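Local coordinates for maltose/maltodextrin-binding protein (Thermus thermophilus, PDB 2GH9) that binds maltotriose and probably serves as the periplasmic receptor that delivers maltodextrins to an uptake transporter, at residues I3-H8 / V284-T289; Q269-N274 / K288-G293. All coordinates share one frame; numbering follows the deposited sequence.

Contact 1 (I3-H8 / V284-T289); sequences ITVWTH and VNFAKT. With GLC (alpha-D-glucopyranose), chain B.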
ATOM      1  N   ILE A   3      17.503   5.777 -20.545  1.00 34.61           N
ATOM      2  CA  ILE A   3      16.475   4.865 -20.026  1.00 33.73           C
ATOM      3  C   ILE A   3      15.325   5.673 -19.441  1.00 32.60           C
ATOM      4  O   ILE A   3      15.523   6.806 -19.033  1.00 32.91           O
ATOM      5  CB  ILE A   3      17.020   3.889 -18.976  1.00 33.83           C
ATOM      6  CG1 ILE A   3      17.790   4.635 -17.875  1.00 33.80           C
ATOM      7  CG2 ILE A   3      17.886   2.815 -19.658  1.00 35.17           C
ATOM      8  CD1 ILE A   3      18.010   3.827 -16.658  1.00 33.44           C
ATOM      9  N   THR A   4      14.126   5.085 -19.417  1.00 31.17           N
ATOM     10  CA  THR A   4      12.959   5.759 -18.854  1.00 30.18           C
ATOM     11  C   THR A   4      12.431   5.001 -17.640  1.00 28.65           C
ATOM     12  O   THR A   4      12.476   3.767 -17.583  1.00 27.66           O
ATOM     13  CB  THR A   4      11.851   5.983 -19.895  1.00 30.35           C
ATOM     14  OG1 THR A   4      11.272   4.732 -20.267  1.00 32.56           O
ATOM     15  CG2 THR A   4      12.424   6.674 -21.151  1.00 31.11           C
ATOM     16  N   VAL A   5      11.978   5.782 -16.659  1.00 27.19           N
ATOM     17  CA  VAL A   5      11.419   5.281 -15.402  1.00 25.99           C
ATOM     18  C   VAL A   5       9.985   5.771 -15.289  1.00 24.90           C
ATOM     19  O   VAL A   5       9.751   6.956 -15.357  1.00 23.94           O
ATOM     20  CB  VAL A   5      12.206   5.812 -14.180  1.00 26.03           C
ATOM     21  CG1 VAL A   5      11.630   5.267 -12.835  1.00 25.75           C
ATOM     22  CG2 VAL A   5      13.659   5.459 -14.314  1.00 23.92           C
ATOM     23  N   TRP A   6       9.039   4.847 -15.142  1.00 24.22           N
ATOM     24  CA  TRP A   6       7.681   5.202 -14.712  1.00 23.78           C
ATOM     25  C   TRP A   6       7.611   5.208 -13.203  1.00 22.93           C
ATOM     26  O   TRP A   6       8.104   4.268 -12.562  1.00 23.43           O
ATOM     27  CB  TRP A   6       6.667   4.208 -15.257  1.00 24.41           C
ATOM     28  CG  TRP A   6       6.376   4.398 -16.696  1.00 24.88           C
ATOM     29  CD1 TRP A   6       6.780   5.433 -17.491  1.00 25.54           C
ATOM     30  CD2 TRP A   6       5.587   3.542 -17.516  1.00 26.13           C
ATOM     31  NE1 TRP A   6       6.319   5.255 -18.766  1.00 26.55           N
ATOM     32  CE2 TRP A   6       5.565   4.109 -18.807  1.00 25.62           C
ATOM     33  CE3 TRP A   6       4.909   2.333 -17.290  1.00 24.66           C
ATOM     34  CZ2 TRP A   6       4.879   3.519 -19.871  1.00 26.10           C
ATOM     35  CZ3 TRP A   6       4.230   1.749 -18.342  1.00 25.37           C
ATOM     36  CH2 TRP A   6       4.221   2.346 -19.626  1.00 24.43           C
ATOM     37  N   THR A   7       7.020   6.263 -12.637  1.00 21.77           N
ATOM     38  CA  THR A   7       6.831   6.343 -11.182  1.00 20.71           C
ATOM     39  C   THR A   7       5.483   6.948 -10.791  1.00 19.61           C
ATOM     40  O   THR A   7       4.969   7.819 -11.485  1.00 20.34           O
ATOM     41  CB  THR A   7       7.963   7.182 -10.511  1.00 20.66           C
ATOM     42  OG1 THR A   7       7.849   7.084  -9.098  1.00 19.73           O
ATOM     43  CG2 THR A   7       7.905   8.641 -10.933  1.00 19.26           C
ATOM     44  N   HIS A   8       4.950   6.496  -9.661  1.00 19.08           N
ATOM     45  CA  HIS A   8       3.734   7.063  -9.052  1.00 19.45           C
ATOM     46  C   HIS A   8       4.063   8.017  -7.902  1.00 19.63           C
ATOM     47  O   HIS A   8       3.169   8.513  -7.190  1.00 18.85           O
ATOM     48  CB  HIS A   8       2.779   5.970  -8.562  1.00 18.68           C
ATOM     49  CG  HIS A   8       3.400   4.947  -7.652  1.00 19.21           C
ATOM     50  ND1 HIS A   8       3.403   5.070  -6.278  1.00 18.48           N
ATOM     51  CD2 HIS A   8       3.968   3.743  -7.920  1.00 20.07           C
ATOM     52  CE1 HIS A   8       3.985   4.010  -5.743  1.00 20.22           C
ATOM     53  NE2 HIS A   8       4.313   3.176  -6.716  1.00 20.32           N
ATOM     54  N   VAL A 284      19.208  -1.994 -15.080  1.00 28.47           N
ATOM     55  CA  VAL A 284      19.562  -2.765 -13.888  1.00 28.11           C
ATOM     56  C   VAL A 284      20.553  -2.024 -12.981  1.00 27.96           C
ATOM     57  O   VAL A 284      20.361  -1.967 -11.762  1.00 27.44           O
ATOM     58  CB  VAL A 284      20.104  -4.179 -14.244  1.00 28.56           C
ATOM     59  CG1 VAL A 284      20.618  -4.892 -13.005  1.00 28.49           C
ATOM     60  CG2 VAL A 284      19.030  -5.011 -14.924  1.00 27.35           C
ATOM     61  N   ASN A 285      21.603  -1.442 -13.567  1.00 27.53           N
ATOM     62  CA  ASN A 285      22.582  -0.706 -12.774  1.00 27.22           C
ATOM     63  C   ASN A 285      21.903   0.447 -12.057  1.00 26.80           C
ATOM     64  O   ASN A 285      22.160   0.672 -10.892  1.00 26.72           O
ATOM     65  CB  ASN A 285      23.732  -0.176 -13.638  1.00 27.90           C
ATOM     66  CG  ASN A 285      24.777  -1.235 -13.958  1.00 28.15           C
ATOM     67  OD1 ASN A 285      24.949  -2.204 -13.220  1.00 31.09           O
ATOM     68  ND2 ASN A 285      25.482  -1.047 -15.064  1.00 29.79           N
ATOM     69  N   PHE A 286      21.018   1.158 -12.744  1.00 27.01           N
ATOM     70  CA  PHE A 286      20.350   2.306 -12.129  1.00 26.81           C
ATOM     71  C   PHE A 286      19.438   1.851 -10.989  1.00 26.62           C
ATOM     72  O   PHE A 286      19.438   2.455  -9.919  1.00 25.58           O
ATOM     73  CB  PHE A 286      19.553   3.099 -13.153  1.00 26.95           C
ATOM     74  CG  PHE A 286      18.761   4.222 -12.547  1.00 26.95           C
ATOM     75  CD1 PHE A 286      19.401   5.203 -11.792  1.00 27.28           C
ATOM     76  CD2 PHE A 286      17.392   4.310 -12.738  1.00 26.19           C
ATOM     77  CE1 PHE A 286      18.677   6.260 -11.220  1.00 28.17           C
ATOM     78  CE2 PHE A 286      16.659   5.371 -12.167  1.00 27.74           C
ATOM     79  CZ  PHE A 286      17.308   6.336 -11.405  1.00 26.39           C
ATOM     80  N   ALA A 287      18.674   0.786 -11.224  1.00 26.56           N
ATOM     81  CA  ALA A 287      17.839   0.192 -10.175  1.00 26.96           C
ATOM     82  C   ALA A 287      18.655  -0.147  -8.919  1.00 27.31           C
ATOM     83  O   ALA A 287      18.209   0.112  -7.793  1.00 26.62           O
ATOM     84  CB  ALA A 287      17.120  -1.046 -10.704  1.00 26.74           C
ATOM     85  N   LYS A 288      19.855  -0.701  -9.115  1.00 27.38           N
ATOM     86  CA  LYS A 288      20.684  -1.109  -7.995  1.00 27.61           C
ATOM     87  C   LYS A 288      21.159   0.115  -7.206  1.00 27.30           C
ATOM     88  O   LYS A 288      21.251   0.033  -5.998  1.00 27.12           O
ATOM     89  CB  LYS A 288      21.846  -2.024  -8.447  1.00 28.24           C
ATOM     90  CG  LYS A 288      21.362  -3.389  -8.959  1.00 28.90           C
ATOM     91  CD  LYS A 288      22.407  -4.159  -9.762  1.00 28.19           C
ATOM     92  CE  LYS A 288      23.549  -4.635  -8.889  1.00 29.55           C
ATOM     93  NZ  LYS A 288      24.382  -5.684  -9.583  1.00 28.78           N
ATOM     94  N   THR A 289      21.391   1.247  -7.872  1.00 27.36           N
ATOM     95  CA  THR A 289      21.783   2.485  -7.163  1.00 27.85           C
ATOM     96  C   THR A 289      20.693   2.953  -6.188  1.00 27.65           C
ATOM     97  O   THR A 289      21.005   3.538  -5.167  1.00 27.64           O
ATOM     98  CB  THR A 289      22.152   3.678  -8.114  1.00 28.25           C
ATOM     99  OG1 THR A 289      20.993   4.135  -8.856  1.00 29.11           O
ATOM    100  CG2 THR A 289      23.291   3.287  -9.072  1.00 29.32           C
TER
HETATM  101  C1  GLC B   1       0.286   7.248  -4.513  1.00 20.95           C
HETATM  102  C2  GLC B   1       1.302   6.531  -3.626  1.00 18.57           C
HETATM  103  C3  GLC B   1       0.935   5.065  -3.512  1.00 16.80           C
HETATM  104  C4  GLC B   1      -0.493   4.936  -2.960  1.00 16.49           C
HETATM  105  C5  GLC B   1      -1.502   5.673  -3.856  1.00 18.76           C
HETATM  106  C6  GLC B   1      -2.905   5.701  -3.218  1.00 19.24           C
HETATM  107  O1  GLC B   1       0.454   6.785  -5.850  1.00 25.38           O
HETATM  108  O2  GLC B   1       2.643   6.707  -4.136  1.00 17.50           O
HETATM  109  O3  GLC B   1       1.866   4.344  -2.687  1.00 17.32           O
HETATM  110  O4  GLC B   1      -0.881   3.574  -3.013  1.00 17.46           O
HETATM  111  O5  GLC B   1      -1.055   7.010  -4.067  1.00 19.78           O
HETATM  112  O6  GLC B   1      -3.843   6.441  -4.023  1.00 20.67           O

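Contact 2 (Q269-N274 / K288-G293); sequences QGVVVN and KTLVTG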
ATOM      1  N   GLN A 269       7.015  -2.302  -1.684  1.00 19.19           N
ATOM      2  CA  GLN A 269       7.301  -1.623  -2.928  1.00 19.54           C
ATOM      3  C   GLN A 269       8.688  -2.044  -3.415  1.00 20.28           C
ATOM      4  O   GLN A 269       9.639  -2.042  -2.648  1.00 20.90           O
ATOM      5  CB  GLN A 269       7.254  -0.113  -2.735  1.00 19.24           C
ATOM      6  CG  GLN A 269       5.884   0.439  -2.348  1.00 17.86           C
ATOM      7  CD  GLN A 269       4.957   0.688  -3.525  1.00 18.54           C
ATOM      8  OE1 GLN A 269       5.394   0.933  -4.646  1.00 18.58           O
ATOM      9  NE2 GLN A 269       3.656   0.634  -3.263  1.00 14.85           N
ATOM     10  N   GLY A 270       8.790  -2.375  -4.698  1.00 20.94           N
ATOM     11  CA  GLY A 270      10.069  -2.774  -5.281  1.00 20.89           C
ATOM     12  C   GLY A 270      10.277  -2.257  -6.676  1.00 20.98           C
ATOM     13  O   GLY A 270       9.313  -1.881  -7.393  1.00 20.81           O
ATOM     14  N   VAL A 271      11.548  -2.214  -7.072  1.00 21.15           N
ATOM     15  CA  VAL A 271      11.900  -1.804  -8.410  1.00 21.67           C
ATOM     16  C   VAL A 271      11.845  -3.028  -9.332  1.00 22.19           C
ATOM     17  O   VAL A 271      12.387  -4.102  -8.997  1.00 22.96           O
ATOM     18  CB  VAL A 271      13.313  -1.162  -8.482  1.00 21.48           C
ATOM     19  CG1 VAL A 271      13.609  -0.735  -9.910  1.00 20.94           C
ATOM     20  CG2 VAL A 271      13.454   0.050  -7.479  1.00 20.29           C
ATOM     21  N   VAL A 272      11.196  -2.870 -10.481  1.00 22.39           N
ATOM     22  CA  VAL A 272      11.143  -3.933 -11.490  1.00 22.96           C
ATOM     23  C   VAL A 272      11.719  -3.426 -12.797  1.00 24.10           C
ATOM     24  O   VAL A 272      11.598  -2.248 -13.150  1.00 23.95           O
ATOM     25  CB  VAL A 272       9.712  -4.507 -11.716  1.00 22.68           C
ATOM     26  CG1 VAL A 272       9.210  -5.221 -10.436  1.00 20.10           C
ATOM     27  CG2 VAL A 272       8.752  -3.397 -12.172  1.00 22.68           C
ATOM     28  N   VAL A 273      12.383  -4.328 -13.505  1.00 25.01           N
ATOM     29  CA  VAL A 273      12.961  -4.004 -14.784  1.00 25.76           C
ATOM     30  C   VAL A 273      12.098  -4.655 -15.865  1.00 26.11           C
ATOM     31  O   VAL A 273      11.624  -5.763 -15.695  1.00 26.77           O
ATOM     32  CB  VAL A 273      14.468  -4.428 -14.825  1.00 26.52           C
ATOM     33  CG1 VAL A 273      15.042  -4.306 -16.251  1.00 24.91           C
ATOM     34  CG2 VAL A 273      15.265  -3.557 -13.871  1.00 26.67           C
ATOM     35  N   ASN A 274      11.866  -3.918 -16.944  1.00 27.19           N
ATOM     36  CA  ASN A 274      11.121  -4.386 -18.103  1.00 28.23           C
ATOM     37  C   ASN A 274      11.907  -5.474 -18.844  1.00 29.48           C
ATOM     38  O   ASN A 274      13.026  -5.223 -19.323  1.00 29.91           O
ATOM     39  CB  ASN A 274      10.867  -3.197 -19.029  1.00 27.81           C
ATOM     40  CG  ASN A 274       9.929  -3.508 -20.174  1.00 27.61           C
ATOM     41  OD1 ASN A 274       9.615  -4.658 -20.439  1.00 29.09           O
ATOM     42  ND2 ASN A 274       9.451  -2.464 -20.841  1.00 25.29           N
ATOM     43  N   LYS A 288      19.855  -0.701  -9.115  1.00 27.38           N
ATOM     44  CA  LYS A 288      20.684  -1.109  -7.995  1.00 27.61           C
ATOM     45  C   LYS A 288      21.159   0.115  -7.206  1.00 27.30           C
ATOM     46  O   LYS A 288      21.251   0.033  -5.998  1.00 27.12           O
ATOM     47  CB  LYS A 288      21.846  -2.024  -8.447  1.00 28.24           C
ATOM     48  CG  LYS A 288      21.362  -3.389  -8.959  1.00 28.90           C
ATOM     49  CD  LYS A 288      22.407  -4.159  -9.762  1.00 28.19           C
ATOM     50  CE  LYS A 288      23.549  -4.635  -8.889  1.00 29.55           C
ATOM     51  NZ  LYS A 288      24.382  -5.684  -9.583  1.00 28.78           N
ATOM     52  N   THR A 289      21.391   1.247  -7.872  1.00 27.36           N
ATOM     53  CA  THR A 289      21.783   2.485  -7.163  1.00 27.85           C
ATOM     54  C   THR A 289      20.693   2.953  -6.188  1.00 27.65           C
ATOM     55  O   THR A 289      21.005   3.538  -5.167  1.00 27.64           O
ATOM     56  CB  THR A 289      22.152   3.678  -8.114  1.00 28.25           C
ATOM     57  OG1 THR A 289      20.993   4.135  -8.856  1.00 29.11           O
ATOM     58  CG2 THR A 289      23.291   3.287  -9.072  1.00 29.32           C
ATOM     59  N   LEU A 290      19.424   2.691  -6.517  1.00 26.85           N
ATOM     60  CA  LEU A 290      18.298   3.212  -5.748  1.00 26.98           C
ATOM     61  C   LEU A 290      18.069   2.472  -4.427  1.00 27.18           C
ATOM     62  O   LEU A 290      17.439   3.009  -3.519  1.00 26.31           O
ATOM     63  CB  LEU A 290      17.003   3.176  -6.609  1.00 26.27           C
ATOM     64  CG  LEU A 290      16.957   3.909  -7.963  1.00 25.70           C
ATOM     65  CD1 LEU A 290      15.618   3.647  -8.709  1.00 24.36           C
ATOM     66  CD2 LEU A 290      17.210   5.431  -7.823  1.00 21.98           C
ATOM     67  N   VAL A 291      18.580   1.245  -4.311  1.00 27.39           N
ATOM     68  CA  VAL A 291      18.266   0.384  -3.173  1.00 28.15           C
ATOM     69  C   VAL A 291      19.457   0.106  -2.241  1.00 28.76           C
ATOM     70  O   VAL A 291      19.385  -0.765  -1.377  1.00 28.66           O
ATOM     71  CB  VAL A 291      17.597  -0.966  -3.620  1.00 28.23           C
ATOM     72  CG1 VAL A 291      16.313  -0.691  -4.421  1.00 27.32           C
ATOM     73  CG2 VAL A 291      18.575  -1.855  -4.397  1.00 27.54           C
ATOM     74  N   THR A 292      20.530   0.878  -2.388  1.00 29.73           N
ATOM     75  CA  THR A 292      21.592   0.876  -1.374  1.00 30.35           C
ATOM     76  C   THR A 292      21.049   1.383  -0.040  1.00 31.21           C
ATOM     77  O   THR A 292      20.114   2.187  -0.002  1.00 30.88           O
ATOM     78  CB  THR A 292      22.795   1.763  -1.766  1.00 30.22           C
ATOM     79  OG1 THR A 292      22.413   3.141  -1.716  1.00 30.50           O
ATOM     80  CG2 THR A 292      23.295   1.413  -3.152  1.00 30.37           C
ATOM     81  N   GLY A 293      21.656   0.913   1.051  1.00 31.69           N
ATOM     82  CA  GLY A 293      21.281   1.330   2.396  1.00 31.74           C
ATOM     83  C   GLY A 293      21.071   2.832   2.528  1.00 32.29           C
ATOM     84  O   GLY A 293      20.037   3.289   3.055  1.00 31.80           O
TER

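Contact 1 (I3-H8 / V284-T289)
Ile3 and Val5, two residues apart on strand 3-7, both come down on one aromatic side chain, Phe286 of helix 280-290. The methyl CD1 of Ile3 lies 3.9 Å from Phe286 CB, near the root of the ring. It gets there because CG1 is tucked between the backbone N and the carbonyl carbon (chi1 51°) and the chain then runs out extended. Val5 meets the far part of the ring instead: its CG2 sits near the ring plane, at the edge, 3.7 Å from Phe286 CE2. Phe286 holds CG anti to its own N (chi1 175°), which sends the ring out from the helix towards the strand, where Leu58, Val32 and the ring of Phe24 also pack against it.

Beyond the strand's end, His8 turns its ring edge to the sugar. ND1 meets glucose O2 in the ring plane at 2.8 Å, while O1 makes weak bonds to ND1 and to the His8 carbonyl O; the ring's second nitrogen, NE2, makes weak bonds to Thr61 O and Gln269 OE1. With an alanine in place of His8, glucose O2 is likely to lose its in-plane partner and Gln269 OE1 one weak bond. Helix on strand, with a ligand-binding loop at the strand's C-terminal end, is characteristic of the alpha/beta lobes of periplasmic binding proteins.

Contact 2 (Q269-N274 / K288-G293)
Val271 and the pair Leu290 and Val291 meet through methyl groups, with one branch of the valine doing the work. CG2 of Val271 points into the notch between the side chains of Leu290 and Val291: Leu290 CD1 is 4.4 Å from it and Val291 CG1 4.3 Å. Seen from CG2 the two partners lie about a right angle apart, so the methyl rests against both without being sandwiched between them, and at these separations the fit is gentle. The torsions explain the notch. Val271 has CG1 anti to the backbone N (chi1 -179°), which leaves CG2 beside the N and facing Leu290 and Val291. Leu290 carries CG opposite its carbonyl carbon and then runs extended to CD1 (chi2 175°), so that this methyl reaches for the strand; the same side chain also packs on Trp16, Leu17 and Gln20 of helix 11-26.

The strand involved, 265-273, runs antiparallel between strands 58-63 and 104-113, the place taken in type II periplasmic binding proteins by the strand that returns from the second lobe, and helix 280-290 follows it and lies on one face of the sheet. Val291, whose backbone has already left the helical conformation, continues the apolar layer onto Leu108 and Ala110 of strand 104-113. Val271's second methyl, CG1, is occupied too, 3.6 Å from Ala287 CB one turn back along the helix. At the start of segment 269-274, Gln269 touches the sugar, its amide bound through OE1 to Thr61 OG1 and through NE2 to Glu113 OE2.

In the fold
The centres of contacts 1 and 2 are about 7 Å apart, and helix 280-290 serves both, Lys288 and Thr289 belonging to each. Along the chain, strand 3-7 comes first; strand 265-273 arrives some 260 residues later, and the helix follows it directly. Contact 1 therefore joins residues far apart in sequence, contact 2 a strand and the helix that follows it. Both strands belong to the same mixed sheet, with strand 58-63 between them, so the helix lies across these neighbouring strands. Nearer the start of the helix, Val284 CG2 comes within 4.2 Å of Val273 CG2. His8, just past strand 3-7, and Gln269, within strand 265-273, both belong to the glycan pocket, so the lobe's buried core adjoins the sugar site.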